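Local coordinates for protein probable glucarate dehydratase (Mycobacterium smegmatis str. MC2 155, PDB 3VDG) that probably dehydrates glucarate or a related acid sugar, as a metal-dependent member of the enolase superfamily, at residues A290-V295 / V312-H317; A33-V38 / A59-D64. One frame throughout, in Å; residues are numbered along the deposited sequence.

Contact 1: A290-V295 / V312-H317; sequences ATNMCV and VVLSDH. With NA (sodium ion), chain C; FMT (formic acid), chain B.
Leu314 reaches across to Ala290 on the neighbouring strand and to Asn292 in the loop just beyond it: its CD1 lies 3.7 Å from Ala290 CB, and its CD2 comes within 3.4 Å of Asn292 OD1. Ala290 CB also rests against Val312 CB, so this methyl is held between two aliphatic side chains on the face that carries Ala290 and Val312. The backbones run parallel here. Thr291 N donates a hydrogen bond to Val312 O, and Leu314 N, two residues past Val312, donates to Thr291 O at 3.0 Å.

Past Thr291 the chain leaves the sheet in a tight turn. Thr291 OG1, set anti to the backbone N (chi1 -172°), faces the turning chain and accepts from Met293 N at 2.9 Å and from Cys294 N as well, an ST turn and ST motif on one oxygen; Asp270 is its further partner. The turn brings Val295 back beside Val313, and a water donates to both Val295 O and Leu314 O.

Asn292 CG sits between the backbone N and the carbonyl carbon (chi1 51°), which places Asn292 OD1 2.2 Å from the sodium ion. Asp244, Glu269 and two waters complete this site, where a magnesium ion would be expected in an active enolase relative. ND2 makes a weak hydrogen bond to a formate that His343 and Asn246 also hold.

Together with helix 301-307 the two strands form a parallel beta-alpha-beta unit of the barrel, flanked by strands 267-269 and 339-342, while helix 323-336 packs on Val313 and Ser315.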
ATOM      1  N   ALA A 290       8.432 -20.434  -1.664  1.00 19.09           N
ATOM      2  CA  ALA A 290       7.843 -19.445  -0.771  1.00 18.94           C
ATOM      3  C   ALA A 290       8.808 -19.168   0.368  1.00 21.44           C
ATOM      4  O   ALA A 290       9.690 -19.976   0.646  1.00 21.45           O
ATOM      5  CB  ALA A 290       6.537 -19.980  -0.210  1.00 15.71           C
ATOM      6  N   THR A 291       8.644 -18.033   1.044  1.00 23.28           N
ATOM      7  CA  THR A 291       9.488 -17.754   2.187  1.00 20.14           C
ATOM      8  C   THR A 291       8.777 -16.972   3.293  1.00 29.75           C
ATOM      9  O   THR A 291       7.896 -16.155   3.021  1.00 22.06           O
ATOM     10  CB  THR A 291      10.715 -16.942   1.778  1.00 24.76           C
ATOM     11  OG1 THR A 291      11.599 -16.848   2.909  1.00 22.86           O
ATOM     12  CG2 THR A 291      10.291 -15.537   1.375  1.00 24.54           C
ATOM     13  N   ASN A 292       9.169 -17.246   4.536  1.00 21.49           N
ATOM     14  CA  ASN A 292       9.011 -16.297   5.637  1.00 24.25           C
ATOM     15  C   ASN A 292      10.300 -16.232   6.429  1.00 32.46           C
ATOM     16  O   ASN A 292      10.276 -16.082   7.651  1.00 26.69           O
ATOM     17  CB  ASN A 292       7.894 -16.707   6.583  1.00 18.65           C
ATOM     18  CG  ASN A 292       8.024 -18.148   7.043  1.00 31.33           C
ATOM     19  OD1 ASN A 292       7.251 -19.004   6.625  1.00 36.27           O
ATOM     20  ND2 ASN A 292       9.000 -18.422   7.904  1.00 28.40           N
ATOM     21  N   MET A 293      11.425 -16.381   5.750  1.00 19.95           N
ATOM     22  CA  MET A 293      12.697 -16.321   6.435  1.00 18.04           C
ATOM     23  C   MET A 293      13.644 -15.376   5.739  1.00 27.35           C
ATOM     24  O   MET A 293      14.315 -14.607   6.390  1.00 26.80           O
ATOM     25  CB  MET A 293      13.332 -17.714   6.573  1.00 19.89           C
ATOM     26  CG  MET A 293      12.600 -18.621   7.542  1.00 23.34           C
ATOM     27  SD  MET A 293      13.328 -20.284   7.590  1.00 27.27           S
ATOM     28  CE  MET A 293      14.765 -19.941   8.603  1.00 24.63           C
ATOM     29  N   CYS A 294      13.701 -15.407   4.413  1.00 20.78           N
ATOM     30  CA  CYS A 294      14.642 -14.502   3.745  1.00 18.60           C
ATOM     31  C   CYS A 294      13.980 -13.223   3.240  1.00 31.38           C
ATOM     32  O   CYS A 294      14.665 -12.322   2.764  1.00 25.09           O
ATOM     33  CB  CYS A 294      15.446 -15.219   2.642  1.00 35.16           C
ATOM     34  SG  CYS A 294      14.435 -15.917   1.331  1.00 41.94           S
ATOM     35  N   VAL A 295      12.653 -13.144   3.350  1.00 26.62           N
ATOM     36  CA  VAL A 295      11.925 -11.887   3.125  1.00 22.86           C
ATOM     37  C   VAL A 295      10.931 -11.663   4.287  1.00 22.08           C
ATOM     38  O   VAL A 295       9.814 -12.202   4.273  1.00 21.45           O
ATOM     39  CB  VAL A 295      11.143 -11.892   1.787  1.00 23.13           C
ATOM     40  CG1 VAL A 295      10.453 -10.545   1.574  1.00 25.50           C
ATOM     41  CG2 VAL A 295      12.076 -12.160   0.614  1.00 24.27           C
ATOM     42  N   VAL A 312       6.772 -16.705  -3.986  1.00 18.48           N
ATOM     43  CA  VAL A 312       5.642 -16.493  -3.056  1.00 17.04           C
ATOM     44  C   VAL A 312       6.172 -15.908  -1.739  1.00 25.37           C
ATOM     45  O   VAL A 312       7.162 -16.398  -1.200  1.00 21.75           O
ATOM     46  CB  VAL A 312       4.907 -17.819  -2.747  1.00 18.58           C
ATOM     47  CG1 VAL A 312       3.823 -17.599  -1.705  1.00 16.76           C
ATOM     48  CG2 VAL A 312       4.310 -18.463  -4.009  1.00 20.30           C
ATOM     49  N   VAL A 313       5.547 -14.847  -1.229  1.00 19.40           N
ATOM     50  CA  VAL A 313       5.966 -14.276   0.066  1.00 16.92           C
ATOM     51  C   VAL A 313       4.870 -14.582   1.093  1.00 19.46           C
ATOM     52  O   VAL A 313       3.679 -14.452   0.803  1.00 19.89           O
ATOM     53  CB  VAL A 313       6.189 -12.747  -0.016  1.00 21.68           C
ATOM     54  CG1 VAL A 313       6.548 -12.181   1.364  1.00 20.56           C
ATOM     55  CG2 VAL A 313       7.313 -12.433  -1.000  1.00 21.31           C
ATOM     56  N   LEU A 314       5.243 -15.037   2.274  1.00 17.11           N
ATOM     57  CA  LEU A 314       4.234 -15.257   3.300  1.00 17.86           C
ATOM     58  C   LEU A 314       4.078 -14.010   4.131  1.00 25.77           C
ATOM     59  O   LEU A 314       5.014 -13.584   4.775  1.00 23.18           O
ATOM     60  CB  LEU A 314       4.572 -16.450   4.187  1.00 19.46           C
ATOM     61  CG  LEU A 314       4.048 -17.828   3.783  1.00 24.40           C
ATOM     62  CD1 LEU A 314       4.664 -18.280   2.478  1.00 22.28           C
ATOM     63  CD2 LEU A 314       4.326 -18.859   4.874  1.00 32.61           C
ATOM     64  N   SER A 315       2.902 -13.385   4.081  1.00 19.29           N
ATOM     65  CA  SER A 315       2.689 -12.202   4.908  1.00 17.82           C
ATOM     66  C   SER A 315       2.622 -12.618   6.381  1.00 19.24           C
ATOM     67  O   SER A 315       2.337 -13.769   6.702  1.00 21.06           O
ATOM     68  CB  SER A 315       1.377 -11.518   4.529  1.00 20.98           C
ATOM     69  OG  SER A 315       0.276 -12.405   4.775  1.00 25.39           O
ATOM     70  N   ASP A 316       2.857 -11.667   7.273  1.00 20.85           N
ATOM     71  CA  ASP A 316       2.602 -11.868   8.697  1.00 18.45           C
ATOM     72  C   ASP A 316       2.516 -10.495   9.344  1.00 20.86           C
ATOM     73  O   ASP A 316       3.540  -9.816   9.501  1.00 21.34           O
ATOM     74  CB  ASP A 316       3.727 -12.689   9.349  1.00 18.58           C
ATOM     75  CG  ASP A 316       3.420 -13.039  10.787  1.00 23.15           C
ATOM     76  OD1 ASP A 316       2.725 -12.230  11.445  1.00 23.22           O
ATOM     77  OD2 ASP A 316       3.875 -14.109  11.265  1.00 22.93           O
ATOM     78  N   HIS A 317       1.310 -10.069   9.722  1.00 15.60           N
ATOM     79  CA  HIS A 317       1.157  -8.691  10.221  1.00 18.30           C
ATOM     80  C   HIS A 317       1.884  -8.460  11.514  1.00 19.56           C
ATOM     81  O   HIS A 317       2.127  -7.318  11.891  1.00 19.98           O
ATOM     82  CB  HIS A 317      -0.317  -8.292  10.360  1.00 17.70           C
ATOM     83  CG  HIS A 317      -1.026  -8.917  11.532  1.00 18.69           C
ATOM     84  ND1 HIS A 317      -1.673 -10.092  11.446  1.00 19.13           N
ATOM     85  CD2 HIS A 317      -1.216  -8.456  12.843  1.00 15.85           C
ATOM     86  CE1 HIS A 317      -2.220 -10.384  12.633  1.00 21.02           C
ATOM     87  NE2 HIS A 317      -1.932  -9.378  13.489  1.00 19.85           N
TER
HETATM   88 NA    NA C 502       7.272 -21.199   6.682  1.00 43.00          NA
HETATM   89  C   FMT B 501       8.383 -20.934  11.291  1.00 46.96           C
HETATM   90  O1  FMT B 501       8.462 -21.055  10.073  1.00 40.43           O
HETATM   91  O2  FMT B 501       8.066 -19.751  11.832  1.00 32.81           O
HETATM   92  O   HOH W   1       9.636 -21.181   6.777  1.00 25.35           O
HETATM   93  O   HOH W   2       7.548 -12.964   5.702  1.00 20.01           O
HETATM   94  O   HOH W   3       6.343 -21.269   8.777  1.00 32.47           O

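Contact 2: A33-V38 / A59-D64; sequences ARVTPV and AVIQLD
Arg34 sends CG anti to its carbonyl carbon (chi1 -68°) and then bends at chi3 (-78°), which swings the guanidinium across to Asp64 on the neighbouring strand. Arg34 NE bonds Asp64 OD2 and Arg34 NH2 bonds Asp64 OD1, both at 2.9 Å, a side-on salt bridge in which each oxygen uses its syn lone pair. The two groups are nearly coplanar, their planes 25° apart, although OD2 lies somewhat out of the guanidinium plane.

Gln62 comes over a face of the same guanidinium. Its amide stacks there with Gln62 OE1 3.7 Å from Arg34 NH1, while its NE2 bonds Glu407. One water lies in hydrogen-bonding reach of Gln62 OE1 and Arg34 O and bonds Thr36 OG1 at 2.6 Å, linking two side chains of this face to the backbone.

Beneath them run neighbouring strands of the three-stranded antiparallel sheet that, as in enolase relatives, probably belongs to the capping domain. Val60 N points almost straight at Thr36 O, at 2.9 Å, but arrives from above the carbonyl plane. The face bearing Ala33, Val35, Pro37, Ala59, Ile61 and Leu63 is apolar, and helices 79-92 and 131-151 cover much of it; helix 407-420 packs on Thr36 and Val38.

The other face mixes Val60 with the polar Arg34, Thr36 and Gln62. With two bonds to Asp64, which Thr70 also holds, and an amide stacked on it, the guanidinium is fixed in rotation, and the paired charges probably favour an ionised carboxylate.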
ATOM      1  N   ALA A  33      -1.998   2.226  27.517  1.00 23.58           N
ATOM      2  CA  ALA A  33      -2.134   0.842  27.084  1.00 26.93           C
ATOM      3  C   ALA A  33      -1.821  -0.085  28.249  1.00 33.38           C
ATOM      4  O   ALA A  33      -0.891   0.153  29.019  1.00 29.38           O
ATOM      5  CB  ALA A  33      -1.193   0.551  25.937  1.00 21.22           C
ATOM      6  N   ARG A  34      -2.614  -1.135  28.375  1.00 21.19           N
ATOM      7  CA  ARG A  34      -2.354  -2.211  29.326  1.00 24.39           C
ATOM      8  C   ARG A  34      -1.815  -3.401  28.532  1.00 28.41           C
ATOM      9  O   ARG A  34      -2.491  -3.894  27.632  1.00 26.89           O
ATOM     10  CB  ARG A  34      -3.661  -2.595  30.022  1.00 25.84           C
ATOM     11  CG  ARG A  34      -4.179  -1.485  30.935  1.00 28.40           C
ATOM     12  CD  ARG A  34      -5.591  -1.771  31.391  1.00 32.86           C
ATOM     13  NE  ARG A  34      -6.570  -1.478  30.352  1.00 31.61           N
ATOM     14  CZ  ARG A  34      -7.754  -2.079  30.279  1.00 31.05           C
ATOM     15  NH1 ARG A  34      -8.084  -2.996  31.176  1.00 29.88           N
ATOM     16  NH2 ARG A  34      -8.607  -1.773  29.321  1.00 28.76           N
ATOM     17  N   VAL A  35      -0.594  -3.826  28.845  1.00 24.57           N
ATOM     18  CA  VAL A  35       0.042  -4.978  28.197  1.00 25.00           C
ATOM     19  C   VAL A  35       0.045  -6.169  29.171  1.00 25.34           C
ATOM     20  O   VAL A  35       0.621  -6.079  30.251  1.00 25.04           O
ATOM     21  CB  VAL A  35       1.502  -4.658  27.796  1.00 24.61           C
ATOM     22  CG1 VAL A  35       2.135  -5.849  27.068  1.00 23.05           C
ATOM     23  CG2 VAL A  35       1.563  -3.401  26.945  1.00 23.54           C
ATOM     24  N   THR A  36      -0.603  -7.269  28.795  1.00 23.84           N
ATOM     25  CA  THR A  36      -0.739  -8.436  29.668  1.00 22.90           C
ATOM     26  C   THR A  36      -0.092  -9.664  29.024  1.00 27.37           C
ATOM     27  O   THR A  36      -0.626 -10.213  28.056  1.00 22.11           O
ATOM     28  CB  THR A  36      -2.228  -8.773  29.920  1.00 25.12           C
ATOM     29  OG1 THR A  36      -2.903  -7.608  30.403  1.00 26.58           O
ATOM     30  CG2 THR A  36      -2.378  -9.894  30.959  1.00 23.64           C
ATOM     31  N   PRO A  37       1.052 -10.112  29.565  1.00 24.83           N
ATOM     32  CA  PRO A  37       1.610 -11.360  29.017  1.00 26.93           C
ATOM     33  C   PRO A  37       0.773 -12.571  29.446  1.00 28.29           C
ATOM     34  O   PRO A  37       0.275 -12.610  30.568  1.00 26.75           O
ATOM     35  CB  PRO A  37       3.057 -11.390  29.569  1.00 25.93           C
ATOM     36  CG  PRO A  37       3.094 -10.406  30.692  1.00 36.04           C
ATOM     37  CD  PRO A  37       1.936  -9.451  30.548  1.00 27.90           C
ATOM     38  N   VAL A  38       0.561 -13.520  28.536  1.00 23.67           N
ATOM     39  CA  VAL A  38      -0.209 -14.721  28.831  1.00 22.39           C
ATOM     40  C   VAL A  38       0.570 -15.950  28.365  1.00 26.05           C
ATOM     41  O   VAL A  38       1.497 -15.832  27.558  1.00 23.62           O
ATOM     42  CB  VAL A  38      -1.571 -14.694  28.117  1.00 26.42           C
ATOM     43  CG1 VAL A  38      -2.392 -13.501  28.615  1.00 22.64           C
ATOM     44  CG2 VAL A  38      -1.372 -14.637  26.596  1.00 21.36           C
ATOM     45  N   ALA A  59       1.581 -11.505  24.266  1.00 20.71           N
ATOM     46  CA  ALA A  59       1.256 -10.304  25.039  1.00 20.21           C
ATOM     47  C   ALA A  59      -0.022  -9.728  24.448  1.00 28.52           C
ATOM     48  O   ALA A  59      -0.143  -9.572  23.233  1.00 24.27           O
ATOM     49  CB  ALA A  59       2.392  -9.285  24.984  1.00 18.66           C
ATOM     50  N   VAL A  60      -0.991  -9.474  25.308  1.00 20.88           N
ATOM     51  CA  VAL A  60      -2.255  -8.848  24.906  1.00 19.29           C
ATOM     52  C   VAL A  60      -2.156  -7.359  25.158  1.00 20.27           C
ATOM     53  O   VAL A  60      -1.772  -6.920  26.266  1.00 23.55           O
ATOM     54  CB  VAL A  60      -3.422  -9.431  25.708  1.00 25.93           C
ATOM     55  CG1 VAL A  60      -4.695  -8.601  25.493  1.00 25.11           C
ATOM     56  CG2 VAL A  60      -3.641 -10.896  25.314  1.00 17.82           C
ATOM     57  N   ILE A  61      -2.462  -6.574  24.126  1.00 17.02           N
ATOM     58  CA  ILE A  61      -2.515  -5.120  24.235  1.00 18.91           C
ATOM     59  C   ILE A  61      -3.961  -4.686  24.336  1.00 23.99           C
ATOM     60  O   ILE A  61      -4.786  -5.051  23.502  1.00 20.51           O
ATOM     61  CB  ILE A  61      -1.866  -4.387  23.027  1.00 20.73           C
ATOM     62  CG1 ILE A  61      -0.339  -4.363  23.148  1.00 26.64           C
ATOM     63  CG2 ILE A  61      -2.308  -2.925  22.973  1.00 24.49           C
ATOM     64  CD1 ILE A  61       0.310  -5.710  22.962  1.00 29.66           C
ATOM     65  N   GLN A  62      -4.264  -3.921  25.381  1.00 19.01           N
ATOM     66  CA  GLN A  62      -5.565  -3.256  25.490  1.00 20.39           C
ATOM     67  C   GLN A  62      -5.246  -1.777  25.387  1.00 25.82           C
ATOM     68  O   GLN A  62      -4.547  -1.214  26.242  1.00 21.82           O
ATOM     69  CB  GLN A  62      -6.245  -3.591  26.820  1.00 18.85           C
ATOM     70  CG  GLN A  62      -6.982  -4.927  26.814  1.00 20.77           C
ATOM     71  CD  GLN A  62      -7.383  -5.376  28.214  1.00 26.65           C
ATOM     72  OE1 GLN A  62      -6.529  -5.576  29.076  1.00 25.77           O
ATOM     73  NE2 GLN A  62      -8.681  -5.534  28.440  1.00 24.95           N
ATOM     74  N   LEU A  63      -5.692  -1.155  24.300  1.00 20.65           N
ATOM     75  CA  LEU A  63      -5.299   0.220  24.022  1.00 18.08           C
ATOM     76  C   LEU A  63      -6.498   1.089  24.397  1.00 18.24           C
ATOM     77  O   LEU A  63      -7.557   0.982  23.781  1.00 22.22           O
ATOM     78  CB  LEU A  63      -4.952   0.381  22.533  1.00 20.19           C
ATOM     79  CG  LEU A  63      -4.545   1.797  22.125  1.00 23.24           C
ATOM     80  CD1 LEU A  63      -3.189   2.118  22.726  1.00 19.67           C
ATOM     81  CD2 LEU A  63      -4.497   1.979  20.609  1.00 18.88           C
ATOM     82  N   ASP A  64      -6.323   1.931  25.414  1.00 23.12           N
ATOM     83  CA  ASP A  64      -7.413   2.728  25.984  1.00 21.44           C
ATOM     84  C   ASP A  64      -7.451   4.147  25.416  1.00 20.43           C
ATOM     85  O   ASP A  64      -6.403   4.737  25.141  1.00 23.47           O
ATOM     86  CB  ASP A  64      -7.241   2.774  27.504  1.00 23.34           C
ATOM     87  CG  ASP A  64      -7.309   1.379  28.129  1.00 29.54           C
ATOM     88  OD1 ASP A  64      -8.208   0.601  27.744  1.00 32.58           O
ATOM     89  OD2 ASP A  64      -6.468   1.055  28.993  1.00 28.82           O
TER
HETATM   90  O   HOH W   4      -3.906  -6.189  28.428  1.00 24.42           O

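Both segments of contact 2 precede those of contact 1 in the chain. Their centres are 27 Å apart, with nearest atoms about 10 Å apart, and they share no sheet. Contact 2 joins the first two strands of the three-stranded antiparallel sheet near the N-terminus, the part that in enolase relatives forms the capping domain. Contact 1 joins neighbouring parallel strands of the barrel, at the ends where the metal is bound. Helix 131-151 links the two regions: it packs on residues 33-38 and 59-64, and its Ser137 bonds His317 O of contact 1. The pair therefore samples both halves of the bipartite enolase fold.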